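Local coordinates for protein MGS-M4 (Unidentified, PDB 4Q3M) that probably acts as an NAD(P)H-dependent oxidoreductase of the aldo/keto reductase family, built on a TIM barrel, whose natural substrate is unknown, at residues A[104-109]-A[134-139]; A[161-166]-A[217-222]; A[49-54]-A[93-98]. All coordinates share one frame; numbering follows the deposited sequence.

Contact 1 of 3, residues A[104-109]-A[134-139]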
loop_
_atom_site.group_PDB
_atom_site.type_symbol
_atom_site.label_atom_id
_atom_site.label_comp_id
_atom_site.label_asym_id
_atom_site.label_seq_id
_atom_site.Cartn_x
_atom_site.Cartn_y
_atom_site.Cartn_z
ATOM N N LEU A 104 16.958 10.097 -7.435
ATOM C CA LEU A 104 15.712 9.338 -7.377
ATOM C C LEU A 104 14.472 10.208 -7.555
ATOM O O LEU A 104 14.452 11.372 -7.154
ATOM C CB LEU A 104 15.608 8.592 -6.043
ATOM C CG LEU A 104 16.742 7.649 -5.638
ATOM C CD1 LEU A 104 16.491 7.096 -4.243
ATOM C CD2 LEU A 104 16.891 6.520 -6.641
ATOM N N ILE A 105 13.440 9.629 -8.160
ATOM C CA ILE A 105 12.110 10.224 -8.143
ATOM C C ILE A 105 11.468 9.867 -6.808
ATOM O O ILE A 105 11.291 8.690 -6.496
ATOM C CB ILE A 105 11.232 9.727 -9.307
ATOM C CG1 ILE A 105 11.940 9.949 -10.646
ATOM C CG2 ILE A 105 9.880 10.424 -9.291
ATOM C CD1 ILE A 105 11.148 9.475 -11.847
ATOM N N HIS A 106 11.129 10.884 -6.019
ATOM C CA HIS A 106 10.727 10.679 -4.630
ATOM C C HIS A 106 9.399 9.933 -4.493
ATOM O O HIS A 106 9.284 9.004 -3.693
ATOM C CB HIS A 106 10.644 12.024 -3.907
ATOM C CG HIS A 106 10.923 11.939 -2.438
ATOM N ND1 HIS A 106 11.497 12.973 -1.730
ATOM C CD2 HIS A 106 10.712 10.943 -1.546
ATOM C CE1 HIS A 106 11.625 12.618 -0.464
ATOM N NE2 HIS A 106 11.156 11.391 -0.325
ATOM N N TRP A 107 8.402 10.343 -5.270
ATOM C CA TRP A 107 7.088 9.705 -5.231
ATOM C C TRP A 107 6.504 9.540 -6.631
ATOM O O TRP A 107 6.915 10.220 -7.571
ATOM C CB TRP A 107 6.117 10.515 -4.367
ATOM C CG TRP A 107 6.492 10.605 -2.917
ATOM C CD1 TRP A 107 7.278 11.555 -2.332
ATOM C CD2 TRP A 107 6.076 9.725 -1.865
ATOM N NE1 TRP A 107 7.386 11.316 -0.983
ATOM C CE2 TRP A 107 6.657 10.199 -0.671
ATOM C CE3 TRP A 107 5.272 8.582 -1.818
ATOM C CZ2 TRP A 107 6.461 9.567 0.556
ATOM C CZ3 TRP A 107 5.079 7.956 -0.599
ATOM C CH2 TRP A 107 5.671 8.450 0.572
ATOM N N PHE A 108 5.538 8.637 -6.762
ATOM C CA PHE A 108 4.824 8.463 -8.021
ATOM C C PHE A 108 3.705 9.492 -8.143
ATOM O O PHE A 108 2.874 9.628 -7.247
ATOM C CB PHE A 108 4.257 7.047 -8.134
ATOM C CG PHE A 108 3.522 6.788 -9.419
ATOM C CD1 PHE A 108 4.216 6.506 -10.584
ATOM C CD2 PHE A 108 2.138 6.822 -9.460
ATOM C CE1 PHE A 108 3.542 6.266 -11.768
ATOM C CE2 PHE A 108 1.459 6.583 -10.640
ATOM C CZ PHE A 108 2.161 6.304 -11.794
ATOM N N LYS A 109 3.695 10.220 -9.256
ATOM C CA LYS A 109 2.696 11.257 -9.486
ATOM C C LYS A 109 2.092 11.137 -10.881
ATOM O O LYS A 109 1.927 12.134 -11.582
ATOM C CB LYS A 109 3.313 12.647 -9.301
ATOM C CG LYS A 109 3.870 12.907 -7.909
ATOM C CD LYS A 109 2.760 13.126 -6.893
ATOM C CE LYS A 109 1.980 14.397 -7.198
ATOM N NZ LYS A 109 0.986 14.710 -6.135
ATOM N N GLY A 134 17.302 6.221 -10.517
ATOM C CA GLY A 134 16.291 5.298 -10.036
ATOM C C GLY A 134 15.048 6.006 -9.534
ATOM O O GLY A 134 14.820 7.176 -9.843
ATOM N N VAL A 135 14.241 5.291 -8.757
ATOM C CA VAL A 135 13.012 5.855 -8.210
ATOM C C VAL A 135 12.866 5.575 -6.721
ATOM O O VAL A 135 13.700 4.902 -6.115
ATOM C CB VAL A 135 11.767 5.308 -8.931
ATOM C CG1 VAL A 135 11.701 5.839 -10.352
ATOM C CG2 VAL A 135 11.770 3.785 -8.916
ATOM N N SER A 136 11.794 6.103 -6.142
ATOM C CA SER A 136 11.461 5.856 -4.746
ATOM C C SER A 136 9.946 5.823 -4.581
ATOM O O SER A 136 9.229 6.549 -5.270
ATOM C CB SER A 136 12.077 6.923 -3.840
ATOM O OG SER A 136 11.755 6.687 -2.481
ATOM N N ASN A 137 9.473 4.975 -3.671
ATOM C CA ASN A 137 8.042 4.783 -3.436
ATOM C C ASN A 137 7.286 4.385 -4.701
ATOM O O ASN A 137 6.132 4.766 -4.894
ATOM C CB ASN A 137 7.417 6.045 -2.838
ATOM C CG ASN A 137 7.980 6.386 -1.473
ATOM O OD1 ASN A 137 7.721 5.691 -0.491
ATOM N ND2 ASN A 137 8.746 7.469 -1.402
ATOM N N PHE A 138 7.946 3.620 -5.563
ATOM C CA PHE A 138 7.307 3.088 -6.757
ATOM C C PHE A 138 6.867 1.648 -6.524
ATOM O O PHE A 138 7.657 0.814 -6.082
ATOM C CB PHE A 138 8.250 3.162 -7.960
ATOM C CG PHE A 138 8.171 4.459 -8.718
ATOM C CD1 PHE A 138 8.076 5.667 -8.049
ATOM C CD2 PHE A 138 8.203 4.467 -10.103
ATOM C CE1 PHE A 138 8.006 6.860 -8.746
ATOM C CE2 PHE A 138 8.134 5.656 -10.807
ATOM C CZ PHE A 138 8.035 6.854 -10.127
ATOM N N ASN A 139 5.601 1.362 -6.811
ATOM C CA ASN A 139 5.098 0.000 -6.706
ATOM C C ASN A 139 5.364 -0.757 -8.002
ATOM O O ASN A 139 6.009 -0.231 -8.909
ATOM C CB ASN A 139 3.605 -0.006 -6.373
ATOM C CG ASN A 139 3.198 -1.215 -5.549
ATOM O OD1 ASN A 139 3.917 -2.213 -5.493
ATOM N ND2 ASN A 139 2.040 -1.131 -4.903
HETATM O O HOH W 1 9.730 8.966 1.414
HETATM O O HOH W 2 4.327 6.832 -4.701
#
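Asn137 aims ND2 at His106 O (2.8 Å) in an almost straight bond, N-H...O 179°, with the acceptor in the amide plane. Its other end, OD1, is bonded to Tyr184 OH, so both polar atoms of this buried amide are engaged. Trp107 helps to set the tilt: the amide stacks on the indole with the planes 2° apart, ND2 lying 3.4 Å above the ring over its centre. With an alanine in place of Trp107, the amide would lose this flat backing and would probably be free to tilt away from His106 O. One water links His106 NE2 and Asn137 ND2 weakly, and Trp107 O is bonded to Gln79 NE2.

Earlier in both segments, parallel strands 102-105 and 133-136 meet through Ile105 N and Gly134 O (3.3 Å) and a weak bond from Ser136 N to Ile105 O; Ser136 OG is taken by Gln158 O. Another water bridges Phe108 N (3.0 Å) and Asn137 O (2.8 Å). The edge of Phe108 meets the face of Phe138, T-shaped, centroids 5.5 Å apart.

His106 and Ser136-Asn137 probably correspond to the catalytic histidine and nicotinamide-binding Ser-Asn pair of relatives; an amide held at both ends is consistent with a preorganised cofactor site.

Contact 2 of 3, residues A[161-166]-A[217-222]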
loop_
_atom_site.group_PDB
_atom_site.type_symbol
_atom_site.label_atom_id
_atom_site.label_comp_id
_atom_site.label_asym_id
_atom_site.label_seq_id
_atom_site.Cartn_x
_atom_site.Cartn_y
_atom_site.Cartn_z
ATOM N N THR A 161 10.889 -0.399 3.954
ATOM C CA THR A 161 11.103 -1.823 4.165
ATOM C C THR A 161 11.711 -2.091 5.536
ATOM O O THR A 161 12.782 -1.579 5.865
ATOM C CB THR A 161 12.016 -2.424 3.078
ATOM O OG1 THR A 161 11.503 -2.097 1.781
ATOM C CG2 THR A 161 12.095 -3.935 3.222
ATOM N N HIS A 162 11.014 -2.891 6.333
ATOM C CA HIS A 162 11.491 -3.283 7.651
ATOM C C HIS A 162 10.886 -4.625 8.048
ATOM O O HIS A 162 10.214 -5.270 7.246
ATOM C CB HIS A 162 11.162 -2.207 8.688
ATOM C CG HIS A 162 9.805 -1.599 8.519
ATOM N ND1 HIS A 162 8.640 -2.291 8.773
ATOM C CD2 HIS A 162 9.427 -0.361 8.123
ATOM C CE1 HIS A 162 7.605 -1.506 8.539
ATOM N NE2 HIS A 162 8.054 -0.328 8.144
ATOM N N VAL A 163 11.121 -5.042 9.288
ATOM C CA VAL A 163 10.748 -6.386 9.720
ATOM C C VAL A 163 9.236 -6.613 9.798
ATOM O O VAL A 163 8.782 -7.756 9.829
ATOM C CB VAL A 163 11.370 -6.717 11.089
ATOM C CG1 VAL A 163 12.889 -6.730 10.991
ATOM C CG2 VAL A 163 10.902 -5.725 12.140
ATOM N N THR A 164 8.454 -5.538 9.822
ATOM C CA THR A 164 6.999 -5.675 9.844
ATOM C C THR A 164 6.397 -5.444 8.458
ATOM O O THR A 164 5.241 -5.789 8.211
ATOM C CB THR A 164 6.350 -4.708 10.855
ATOM O OG1 THR A 164 6.880 -3.391 10.675
ATOM C CG2 THR A 164 6.630 -5.165 12.279
ATOM N N LEU A 165 7.189 -4.865 7.561
ATOM C CA LEU A 165 6.795 -4.697 6.164
ATOM C C LEU A 165 7.951 -5.129 5.267
ATOM O O LEU A 165 8.724 -4.299 4.787
ATOM C CB LEU A 165 6.402 -3.248 5.875
ATOM C CG LEU A 165 5.765 -2.960 4.513
ATOM C CD1 LEU A 165 4.344 -3.505 4.456
ATOM C CD2 LEU A 165 5.788 -1.469 4.206
ATOM N N GLN A 166 8.062 -6.434 5.044
ATOM C CA GLN A 166 9.273 -7.014 4.469
ATOM C C GLN A 166 9.336 -6.950 2.942
ATOM O O GLN A 166 10.414 -7.083 2.362
ATOM C CB GLN A 166 9.419 -8.462 4.941
ATOM C CG GLN A 166 9.400 -8.601 6.458
ATOM C CD GLN A 166 9.802 -9.983 6.928
ATOM O OE1 GLN A 166 10.100 -10.865 6.123
ATOM N NE2 GLN A 166 9.816 -10.180 8.242
ATOM N N ILE A 217 18.924 -4.081 10.784
ATOM C CA ILE A 217 19.814 -3.608 9.736
ATOM C C ILE A 217 20.525 -4.778 9.062
ATOM O O ILE A 217 20.545 -4.872 7.836
ATOM C CB ILE A 217 20.851 -2.618 10.294
ATOM C CG1 ILE A 217 20.146 -1.373 10.834
ATOM C CG2 ILE A 217 21.857 -2.233 9.223
ATOM C CD1 ILE A 217 21.052 -0.439 11.594
ATOM N N ARG A 218 21.091 -5.671 9.869
ATOM C CA ARG A 218 21.806 -6.837 9.353
ATOM C C ARG A 218 20.899 -7.739 8.527
ATOM O O ARG A 218 21.313 -8.284 7.506
ATOM C CB ARG A 218 22.421 -7.644 10.497
ATOM C CG ARG A 218 23.222 -8.851 10.031
ATOM C CD ARG A 218 24.362 -8.430 9.116
ATOM N NE ARG A 218 24.934 -9.562 8.393
ATOM C CZ ARG A 218 25.938 -9.465 7.527
ATOM N NH1 ARG A 218 26.488 -8.285 7.278
ATOM N NH2 ARG A 218 26.393 -10.547 6.913
ATOM N N TRP A 219 19.661 -7.894 8.984
ATOM C CA TRP A 219 18.677 -8.714 8.290
ATOM C C TRP A 219 18.460 -8.220 6.862
ATOM O O TRP A 219 18.324 -9.015 5.932
ATOM C CB TRP A 219 17.361 -8.722 9.067
ATOM C CG TRP A 219 16.198 -9.263 8.304
ATOM C CD1 TRP A 219 15.963 -10.567 7.983
ATOM C CD2 TRP A 219 15.095 -8.515 7.782
ATOM N NE1 TRP A 219 14.785 -10.676 7.283
ATOM C CE2 TRP A 219 14.233 -9.430 7.147
ATOM C CE3 TRP A 219 14.757 -7.159 7.786
ATOM C CZ2 TRP A 219 13.055 -9.033 6.523
ATOM C CZ3 TRP A 219 13.587 -6.767 7.166
ATOM C CH2 TRP A 219 12.749 -7.700 6.543
ATOM N N LEU A 220 18.443 -6.901 6.694
ATOM C CA LEU A 220 18.348 -6.300 5.370
ATOM C C LEU A 220 19.630 -6.535 4.577
ATOM O O LEU A 220 19.587 -6.786 3.371
ATOM C CB LEU A 220 18.057 -4.803 5.478
ATOM C CG LEU A 220 16.653 -4.433 5.961
ATOM C CD1 LEU A 220 16.562 -2.947 6.247
ATOM C CD2 LEU A 220 15.610 -4.847 4.933
ATOM N N ILE A 221 20.767 -6.450 5.262
ATOM C CA ILE A 221 22.062 -6.734 4.653
ATOM C C ILE A 221 22.101 -8.156 4.108
ATOM O O ILE A 221 22.582 -8.396 2.999
ATOM C CB ILE A 221 23.219 -6.555 5.658
ATOM C CG1 ILE A 221 23.218 -5.144 6.245
ATOM C CG2 ILE A 221 24.549 -6.855 4.996
ATOM C CD1 ILE A 221 23.515 -4.073 5.238
ATOM N N GLU A 222 21.584 -9.094 4.897
ATOM C CA GLU A 222 21.554 -10.500 4.510
ATOM C C GLU A 222 20.698 -10.716 3.264
ATOM O O GLU A 222 20.966 -11.613 2.464
ATOM C CB GLU A 222 21.028 -11.363 5.662
ATOM C CG GLU A 222 21.883 -11.332 6.925
ATOM C CD GLU A 222 23.191 -12.092 6.785
ATOM O OE1 GLU A 222 23.399 -12.751 5.745
ATOM O OE2 GLU A 222 24.016 -12.032 7.724
#
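Thr161 begins the loop that follows strand 156-160 of the TIM barrel, and its methyl CG2 touches Leu220 CD2 (4.0 Å) on helix 212-222, one of the outer helices. CG2 stands opposite the backbone N across the CA-CB bond, which sends the methyl to the leucine.

At His162 the backbone does the touching: its carbonyl carbon lies 3.6 Å from Trp219 CZ3, and the peptide continues past the ring, with Val163 N near the same CZ3 and His162 O near CH2. The imidazole leaves in the other direction, ND1 receiving a weak bond from Thr164 N.

Val163 is the first side chain of the loop to meet the indole. Its CG1 sits over one face of the ring, offset toward the rim and 3.7 Å from Trp219 CE3. The chain then doubles back, with His162 N bonded to Leu165 O at 3.1 Å, and this reversal brings Gln166 round to the same tryptophan.

Gln166 meets the indole differently. CB lies in the ring plane at its edge, CD approaches Trp219 CZ2 to 3.4 Å, and the amide is turned 61° from the ring. That amide is anchored by its own loop, NE2 donating to Val163 O (3.1 Å, N-H...O 168°), and the acceptor lies in the plane of the Gln166 amide.

Beyond the two segments, Thr161 OG1 is bonded to Asn167 ND2, His162 NE2 to Glu160 OE2, and the Gln166 amide to Ile256 O and His168 NE2. Met253 and Ile256 of helix 250-257 also pack against Trp219.

The chemistry implies a division of labour: Thr161 OG1, His162 NE2 and the Gln166 amide find their polar partners away from the helix, while methyl groups, a backbone peptide and the Gln166 side chain are the surfaces that the loop turns to Leu220 and the wedged indole.

Contact 3 of 3, residues A[49-54]-A[93-98]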
loop_
_atom_site.group_PDB
_atom_site.type_symbol
_atom_site.label_atom_id
_atom_site.label_comp_id
_atom_site.label_asym_id
_atom_site.label_seq_id
_atom_site.Cartn_x
_atom_site.Cartn_y
_atom_site.Cartn_z
ATOM N N GLY A 49 15.641 19.711 2.974
ATOM C CA GLY A 49 16.204 21.037 3.142
ATOM C C GLY A 49 17.519 21.032 3.896
ATOM O O GLY A 49 17.825 21.972 4.629
ATOM N N ASN A 50 18.298 19.968 3.722
ATOM C CA ASN A 50 19.597 19.869 4.376
ATOM C C ASN A 50 20.730 19.615 3.386
ATOM O O ASN A 50 21.851 19.308 3.787
ATOM C CB ASN A 50 19.578 18.771 5.448
ATOM C CG ASN A 50 19.189 17.407 4.896
ATOM O OD1 ASN A 50 19.329 17.132 3.703
ATOM N ND2 ASN A 50 18.700 16.539 5.774
ATOM N N GLU A 51 20.427 19.746 2.097
ATOM C CA GLU A 51 21.418 19.552 1.042
ATOM C C GLU A 51 22.614 20.479 1.229
ATOM O O GLU A 51 23.738 20.149 0.851
ATOM C CB GLU A 51 20.791 19.783 -0.334
ATOM C CG GLU A 51 19.773 18.734 -0.740
ATOM C CD GLU A 51 19.098 19.063 -2.057
ATOM O OE1 GLU A 51 18.766 20.247 -2.277
ATOM O OE2 GLU A 51 18.903 18.137 -2.873
ATOM N N GLU A 52 22.357 21.642 1.816
ATOM C CA GLU A 52 23.401 22.614 2.098
ATOM C C GLU A 52 24.332 22.126 3.207
ATOM O O GLU A 52 25.554 22.136 3.052
ATOM C CB GLU A 52 22.782 23.958 2.481
ATOM C CG GLU A 52 22.051 24.649 1.343
ATOM C CD GLU A 52 21.654 26.071 1.688
ATOM O OE1 GLU A 52 22.456 26.771 2.341
ATOM O OE2 GLU A 52 20.541 26.489 1.307
ATOM N N GLU A 53 23.747 21.694 4.321
ATOM C CA GLU A 53 24.524 21.233 5.468
ATOM C C GLU A 53 25.209 19.898 5.193
ATOM O O GLU A 53 26.318 19.654 5.669
ATOM C CB GLU A 53 23.633 21.114 6.705
ATOM C CG GLU A 53 23.082 22.440 7.202
ATOM C CD GLU A 53 22.324 22.303 8.507
ATOM O OE1 GLU A 53 22.224 21.169 9.021
ATOM O OE2 GLU A 53 21.829 23.329 9.018
ATOM N N VAL A 54 24.545 19.036 4.430
ATOM C CA VAL A 54 25.116 17.746 4.060
ATOM C C VAL A 54 26.325 17.937 3.149
ATOM O O VAL A 54 27.373 17.325 3.357
ATOM C CB VAL A 54 24.078 16.844 3.358
ATOM C CG1 VAL A 54 24.756 15.643 2.715
ATOM C CG2 VAL A 54 23.011 16.395 4.344
ATOM N N LYS A 93 23.987 22.366 -6.779
ATOM C CA LYS A 93 24.652 23.559 -6.264
ATOM C C LYS A 93 24.587 23.633 -4.741
ATOM O O LYS A 93 25.562 24.014 -4.093
ATOM C CB LYS A 93 24.040 24.818 -6.880
ATOM C CG LYS A 93 24.409 25.024 -8.341
ATOM C CD LYS A 93 23.729 26.253 -8.918
ATOM C CE LYS A 93 24.139 26.477 -10.364
ATOM N NZ LYS A 93 23.487 27.681 -10.948
ATOM N N ASN A 94 23.438 23.274 -4.177
ATOM C CA ASN A 94 23.279 23.244 -2.726
ATOM C C ASN A 94 24.254 22.267 -2.081
ATOM O O ASN A 94 24.840 22.555 -1.038
ATOM C CB ASN A 94 21.845 22.870 -2.346
ATOM C CG ASN A 94 20.850 23.969 -2.660
ATOM O OD1 ASN A 94 21.204 25.147 -2.716
ATOM N ND2 ASN A 94 19.594 23.590 -2.865
ATOM N N LEU A 95 24.429 21.114 -2.719
ATOM C CA LEU A 95 25.324 20.079 -2.216
ATOM C C LEU A 95 26.795 20.428 -2.429
ATOM O O LEU A 95 27.677 19.762 -1.889
ATOM C CB LEU A 95 25.010 18.737 -2.879
ATOM C CG LEU A 95 23.768 18.004 -2.372
ATOM C CD1 LEU A 95 23.339 16.927 -3.354
ATOM C CD2 LEU A 95 24.044 17.402 -1.004
ATOM N N GLY A 96 27.058 21.461 -3.223
ATOM C CA GLY A 96 28.425 21.873 -3.497
ATOM C C GLY A 96 29.197 20.827 -4.280
ATOM O O GLY A 96 30.428 20.823 -4.297
ATOM N N LEU A 97 28.455 19.923 -4.907
ATOM C CA LEU A 97 29.010 18.942 -5.826
ATOM C C LEU A 97 28.678 19.416 -7.225
ATOM O O LEU A 97 27.872 20.323 -7.376
ATOM C CB LEU A 97 28.399 17.564 -5.587
ATOM C CG LEU A 97 28.249 17.105 -4.136
ATOM C CD1 LEU A 97 27.332 15.897 -4.070
ATOM C CD2 LEU A 97 29.596 16.792 -3.515
ATOM N N ASP A 98 29.280 18.807 -8.241
ATOM C CA ASP A 98 28.778 18.948 -9.607
ATOM C C ASP A 98 28.735 17.601 -10.335
ATOM O O ASP A 98 28.798 17.542 -11.563
ATOM C CB ASP A 98 29.578 19.990 -10.400
ATOM C CG ASP A 98 28.928 21.379 -10.369
ATOM O OD1 ASP A 98 28.008 21.616 -9.559
ATOM O OD2 ASP A 98 29.337 22.247 -11.166
#
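Glu51 and Asn94 bring together two of the outer helices of a TIM barrel, through the first turn of helix 51-59 and the last part of helix 81-94. Glu51 CB and Asn94 CB lie 3.8 Å apart. Further out, Asn94 ND2 reaches Glu51 OE1 in a straight but long and weak bond of 3.5 Å. The backbones exchange a reciprocal pair of CA-H...O contacts, Leu95 CA to Glu51 O and Glu52 CA to Asn94 O, both 3.5 Å. Leu95 CD2 comes against Glu51 O and continues to Val54 CG1 (4.2 Å), the two side chains lying alongside and pointing the same way. Glu52 lays its CG against Asn94 CB at the exposed border.

In the second shell, Glu51 OE2 is hydrogen-bonded to both Thr72 OG1 and Ser91 OG. This buried carboxylate is probably placed chiefly by barrel strand 69-74 and the last turns of helix 81-94, rather than by its weak amide partner. Val54 also packs on Val31 of helix 26-37. The turn that presents Asn94 and Leu95 is a Schellman motif: Gly96 takes a positive phi of 66°, and Gly96 N donates to Lys93 O at 3.1 Å.

Overall arrangement
The three contacts lie at different places in one TIM barrel and come in the chain order contact 3, contact 1, contact 2. Contact 1 joins two adjacent barrel strands at the ends where aldo/keto reductases usually place the active site; contacts 2 and 3 involve the surrounding helices, and the loop 161-166 of contact 2 follows a strand end on the same side as that of contact 1. Contact 3 leads into contact 1, since helix 81-94 is followed by strand 102-105, yet their centres lie 21 Å apart. The centre of contact 2 is 20 Å from that of contact 1, with nearest atoms about 8 Å apart. Contacts 2 and 3 lie on opposite sides of the chain's centre, 29 Å between their centres.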